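PDB 6IWF: ferric iron-binding protein HitA from Pseudomonas aeruginosa PAO1, which binds ferric iron and probably serves as the periplasmic solute-binding component of an iron uptake system. Local coordinates for residues A[127-138]-A[166-176]. Numbering follows the deposited sequence.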
loop_
_atom_site.group_PDB
_atom_site.type_symbol
_atom_site.label_atom_id
_atom_site.label_comp_id
_atom_site.label_asym_id
_atom_site.label_seq_id
_atom_site.Cartn_x
_atom_site.Cartn_y
_atom_site.Cartn_z
ATOM N N ASP A 127 15.544 -16.814 -11.199
ATOM C CA ASP A 127 16.534 -17.857 -11.467
ATOM C C ASP A 127 16.027 -19.206 -10.956
ATOM O O ASP A 127 15.428 -19.274 -9.884
ATOM C CB ASP A 127 17.865 -17.507 -10.793
ATOM C CG ASP A 127 18.994 -18.419 -11.216
ATOM O OD1 ASP A 127 19.670 -18.097 -12.229
ATOM O OD2 ASP A 127 19.200 -19.457 -10.543
ATOM N N PRO A 128 16.262 -20.301 -11.693
ATOM C CA PRO A 128 15.733 -21.600 -11.245
ATOM C C PRO A 128 16.223 -22.039 -9.869
ATOM O O PRO A 128 15.548 -22.855 -9.227
ATOM C CB PRO A 128 16.203 -22.572 -12.343
ATOM C CG PRO A 128 16.424 -21.709 -13.551
ATOM C CD PRO A 128 16.892 -20.373 -13.024
ATOM N N SER A 129 17.354 -21.523 -9.383
ATOM C CA SER A 129 17.841 -21.965 -8.078
ATOM C C SER A 129 16.871 -21.626 -6.947
ATOM O O SER A 129 16.889 -22.294 -5.908
ATOM C CB SER A 129 19.222 -21.364 -7.790
ATOM O OG SER A 129 19.177 -19.950 -7.675
ATOM N N TRP A 130 16.010 -20.624 -7.126
ATOM C CA TRP A 130 15.058 -20.253 -6.084
ATOM C C TRP A 130 13.736 -20.993 -6.192
ATOM O O TRP A 130 12.828 -20.726 -5.400
ATOM C CB TRP A 130 14.813 -18.739 -6.121
ATOM C CG TRP A 130 16.076 -18.019 -5.888
ATOM C CD1 TRP A 130 16.807 -17.328 -6.811
ATOM C CD2 TRP A 130 16.821 -17.970 -4.666
ATOM N NE1 TRP A 130 17.938 -16.821 -6.231
ATOM C CE2 TRP A 130 17.973 -17.204 -4.914
ATOM C CE3 TRP A 130 16.610 -18.481 -3.377
ATOM C CZ2 TRP A 130 18.923 -16.941 -3.924
ATOM C CZ3 TRP A 130 17.555 -18.214 -2.393
ATOM C CH2 TRP A 130 18.699 -17.459 -2.681
ATOM N N SER A 131 13.609 -21.928 -7.136
ATOM C CA SER A 131 12.336 -22.607 -7.334
ATOM C C SER A 131 11.843 -23.256 -6.039
ATOM O O SER A 131 12.580 -23.991 -5.375
ATOM C CB SER A 131 12.475 -23.664 -8.431
ATOM O OG SER A 131 11.222 -24.288 -8.645
ATOM N N GLY A 132 10.588 -22.979 -5.681
ATOM C CA GLY A 132 9.989 -23.571 -4.501
ATOM C C GLY A 132 10.389 -22.935 -3.188
ATOM O O GLY A 132 9.853 -23.326 -2.135
ATOM N N ARG A 133 11.304 -21.966 -3.206
ATOM C CA ARG A 133 11.839 -21.392 -1.979
ATOM C C ARG A 133 11.164 -20.093 -1.565
ATOM O O ARG A 133 11.466 -19.589 -0.481
ATOM C CB ARG A 133 13.345 -21.146 -2.113
ATOM C CG ARG A 133 14.144 -22.415 -2.394
ATOM C CD ARG A 133 15.612 -22.243 -2.049
ATOM N NE ARG A 133 15.822 -22.243 -0.607
ATOM C CZ ARG A 133 17.012 -22.138 -0.026
ATOM N NH1 ARG A 133 18.110 -22.008 -0.771
ATOM N NH2 ARG A 133 17.104 -22.168 1.302
ATOM N N PHE A 134 10.273 -19.534 -2.381
ATOM C CA PHE A 134 9.681 -18.255 -2.023
ATOM C C PHE A 134 8.222 -18.190 -2.426
ATOM O O PHE A 134 7.797 -18.774 -3.425
ATOM C CB PHE A 134 10.417 -17.055 -2.635
ATOM C CG PHE A 134 10.317 -16.942 -4.129
ATOM C CD1 PHE A 134 11.125 -17.716 -4.947
ATOM C CD2 PHE A 134 9.457 -16.017 -4.715
ATOM C CE1 PHE A 134 11.061 -17.592 -6.338
ATOM C CE2 PHE A 134 9.377 -15.894 -6.101
ATOM C CZ PHE A 134 10.189 -16.683 -6.914
ATOM N N GLY A 135 7.467 -17.459 -1.622
ATOM C CA GLY A 135 6.065 -17.210 -1.876
ATOM C C GLY A 135 5.859 -15.783 -2.344
ATOM O O GLY A 135 6.639 -14.881 -2.014
ATOM N N PHE A 136 4.793 -15.583 -3.110
ATOM C CA PHE A 136 4.346 -14.245 -3.457
ATOM C C PHE A 136 2.847 -14.301 -3.713
ATOM O O PHE A 136 2.268 -15.379 -3.863
ATOM C CB PHE A 136 5.114 -13.674 -4.658
ATOM C CG PHE A 136 4.817 -14.339 -5.995
ATOM C CD1 PHE A 136 5.104 -15.674 -6.216
ATOM C CD2 PHE A 136 4.320 -13.590 -7.045
ATOM C CE1 PHE A 136 4.862 -16.267 -7.460
ATOM C CE2 PHE A 136 4.085 -14.163 -8.297
ATOM C CZ PHE A 136 4.360 -15.502 -8.505
ATOM N N VAL A 137 2.236 -13.121 -3.760
ATOM C CA VAL A 137 0.786 -12.960 -3.905
ATOM C C VAL A 137 0.515 -12.159 -5.169
ATOM O O VAL A 137 0.388 -10.925 -5.115
ATOM C CB VAL A 137 0.174 -12.264 -2.678
ATOM C CG1 VAL A 137 -1.357 -12.215 -2.813
ATOM C CG2 VAL A 137 0.601 -12.971 -1.381
ATOM N N PRO A 138 0.431 -12.807 -6.326
ATOM C CA PRO A 138 0.378 -12.052 -7.581
ATOM C C PRO A 138 -0.930 -11.313 -7.793
ATOM O O PRO A 138 -0.954 -10.361 -8.580
ATOM C CB PRO A 138 0.606 -13.135 -8.649
ATOM C CG PRO A 138 0.154 -14.411 -7.998
ATOM C CD PRO A 138 0.501 -14.267 -6.547
ATOM N N LEU A 166 9.054 -15.935 -12.266
ATOM C CA LEU A 166 8.213 -16.060 -11.075
ATOM C C LEU A 166 7.041 -17.012 -11.311
ATOM O O LEU A 166 6.680 -17.786 -10.421
ATOM C CB LEU A 166 7.720 -14.688 -10.623
ATOM C CG LEU A 166 8.505 -14.113 -9.444
ATOM C CD1 LEU A 166 9.961 -13.862 -9.812
ATOM C CD2 LEU A 166 7.831 -12.818 -8.972
ATOM N N LYS A 167 6.433 -16.977 -12.504
ATOM C CA LYS A 167 5.377 -17.948 -12.813
ATOM C C LYS A 167 5.910 -19.380 -12.783
ATOM O O LYS A 167 5.224 -20.300 -12.303
ATOM C CB LYS A 167 4.758 -17.636 -14.179
ATOM C CG LYS A 167 3.772 -18.713 -14.694
ATOM C CD LYS A 167 2.375 -18.494 -14.160
ATOM C CE LYS A 167 1.340 -19.376 -14.868
ATOM N NZ LYS A 167 1.363 -19.238 -16.356
ATOM N N ALA A 168 7.135 -19.584 -13.284
ATOM C CA ALA A 168 7.736 -20.919 -13.339
ATOM C C ALA A 168 8.102 -21.445 -11.954
ATOM O O ALA A 168 7.932 -22.641 -11.667
ATOM C CB ALA A 168 8.987 -20.888 -14.216
ATOM N N PHE A 169 8.610 -20.573 -11.079
ATOM C CA PHE A 169 9.366 -21.019 -9.917
ATOM C C PHE A 169 8.806 -20.570 -8.576
ATOM O O PHE A 169 9.142 -21.187 -7.554
ATOM C CB PHE A 169 10.821 -20.541 -10.033
ATOM C CG PHE A 169 11.507 -21.011 -11.295
ATOM C CD1 PHE A 169 11.421 -22.328 -11.689
ATOM C CD2 PHE A 169 12.225 -20.122 -12.084
ATOM C CE1 PHE A 169 12.047 -22.758 -12.857
ATOM C CE2 PHE A 169 12.863 -20.541 -13.243
ATOM C CZ PHE A 169 12.769 -21.869 -13.629
ATOM N N GLY A 170 7.983 -19.525 -8.543
ATOM C CA GLY A 170 7.489 -19.018 -7.282
ATOM C C GLY A 170 6.279 -19.781 -6.792
ATOM O O GLY A 170 5.530 -20.378 -7.564
ATOM N N SER A 171 6.092 -19.763 -5.479
ATOM C CA SER A 171 4.940 -20.400 -4.860
ATOM C C SER A 171 3.832 -19.370 -4.716
ATOM O O SER A 171 4.028 -18.322 -4.093
ATOM C CB SER A 171 5.312 -21.004 -3.508
ATOM O OG SER A 171 6.310 -22.000 -3.677
ATOM N N ILE A 172 2.677 -19.654 -5.299
ATOM C CA ILE A 172 1.610 -18.664 -5.348
ATOM C C ILE A 172 0.751 -18.786 -4.102
ATOM O O ILE A 172 0.237 -19.867 -3.780
ATOM C CB ILE A 172 0.772 -18.805 -6.628
ATOM C CG1 ILE A 172 1.607 -18.404 -7.843
ATOM C CG2 ILE A 172 -0.469 -17.937 -6.525
ATOM C CD1 ILE A 172 0.908 -18.645 -9.176
ATOM N N TYR A 173 0.606 -17.674 -3.392
ATOM C CA TYR A 173 -0.318 -17.528 -2.280
ATOM C C TYR A 173 -1.422 -16.566 -2.686
ATOM O O TYR A 173 -1.212 -15.661 -3.500
ATOM C CB TYR A 173 0.396 -17.008 -1.021
ATOM C CG TYR A 173 1.263 -18.070 -0.402
ATOM C CD1 TYR A 173 2.539 -18.321 -0.893
ATOM C CD2 TYR A 173 0.780 -18.880 0.614
ATOM C CE1 TYR A 173 3.320 -19.324 -0.354
ATOM C CE2 TYR A 173 1.556 -19.881 1.153
ATOM C CZ TYR A 173 2.820 -20.096 0.669
ATOM O OH TYR A 173 3.588 -21.103 1.212
ATOM N N THR A 174 -2.621 -16.778 -2.152
ATOM C CA THR A 174 -3.717 -15.885 -2.486
ATOM C C THR A 174 -3.910 -14.790 -1.453
ATOM O O THR A 174 -4.753 -13.911 -1.654
ATOM C CB THR A 174 -5.020 -16.681 -2.672
ATOM O OG1 THR A 174 -5.324 -17.388 -1.473
ATOM C CG2 THR A 174 -4.865 -17.698 -3.804
ATOM N N ASN A 175 -3.108 -14.783 -0.384
ATOM C CA ASN A 175 -3.325 -13.894 0.746
ATOM C C ASN A 175 -1.975 -13.571 1.375
ATOM O O ASN A 175 -1.171 -14.480 1.591
ATOM C CB ASN A 175 -4.255 -14.578 1.766
ATOM C CG ASN A 175 -4.676 -13.662 2.882
ATOM O OD1 ASN A 175 -3.862 -13.276 3.717
ATOM N ND2 ASN A 175 -5.963 -13.315 2.915
ATOM N N ASN A 176 -1.736 -12.291 1.693
ATOM C CA ASN A 176 -0.439 -11.934 2.269
ATOM C C ASN A 176 -0.267 -12.523 3.665
ATOM O O ASN A 176 0.843 -12.923 4.039
ATOM C CB ASN A 176 -0.258 -10.413 2.324
ATOM C CG ASN A 176 -0.038 -9.791 0.965
ATOM O OD1 ASN A 176 0.990 -10.009 0.324
ATOM N ND2 ASN A 176 -0.997 -8.979 0.527
HETATM O O HOH W 1 8.591 -24.597 -7.873
HETATM O O HOH W 2 8.678 -20.870 -4.747
#
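Chi1 of 68° in Phe134 and 70° in Phe136 tucks each CG in between its own backbone N and C, bringing both rings against the last turn of helix 156-169, Phe134 at Gly170 and Leu166, Phe136 at Leu166. Phe134 lays one face against Gly170, whose CA stands 4.0 Å from the ring centroid, while Leu166 CG meets the ring at its edge. The Phe136 ring is sandwiched: Leu166 CD2 sits over one face, Pro138 CD over the other. Farther out, Pro128 CA lies 3.8 Å from the Phe169 ring centroid, a CH-pi contact.

Parallel strand pairing runs alongside. Ser171 N donates to Phe134 O (2.8 Å), Ser171 O accepts from Phe136 N, and Tyr173 N closes on Phe136 O. Gly132 N, in the turn, gives Phe169 O a nearly straight bond (3.0 Å); a water donating to Phe169 O and Phe134 O and accepting from Ser171 OG links helix end and strands.

Helices 141-154 and 156-169 join the two strands in a beta-alpha-beta type crossover of this solute-binding protein fold, strand 134-136 lying between 171-172 and 190-194. Tyr173 packs on helix 176-184, and Asn176, touching Val137, lies beside Tyr197, an iron-binding residue of helix 196-205, though no iron is bound in this model.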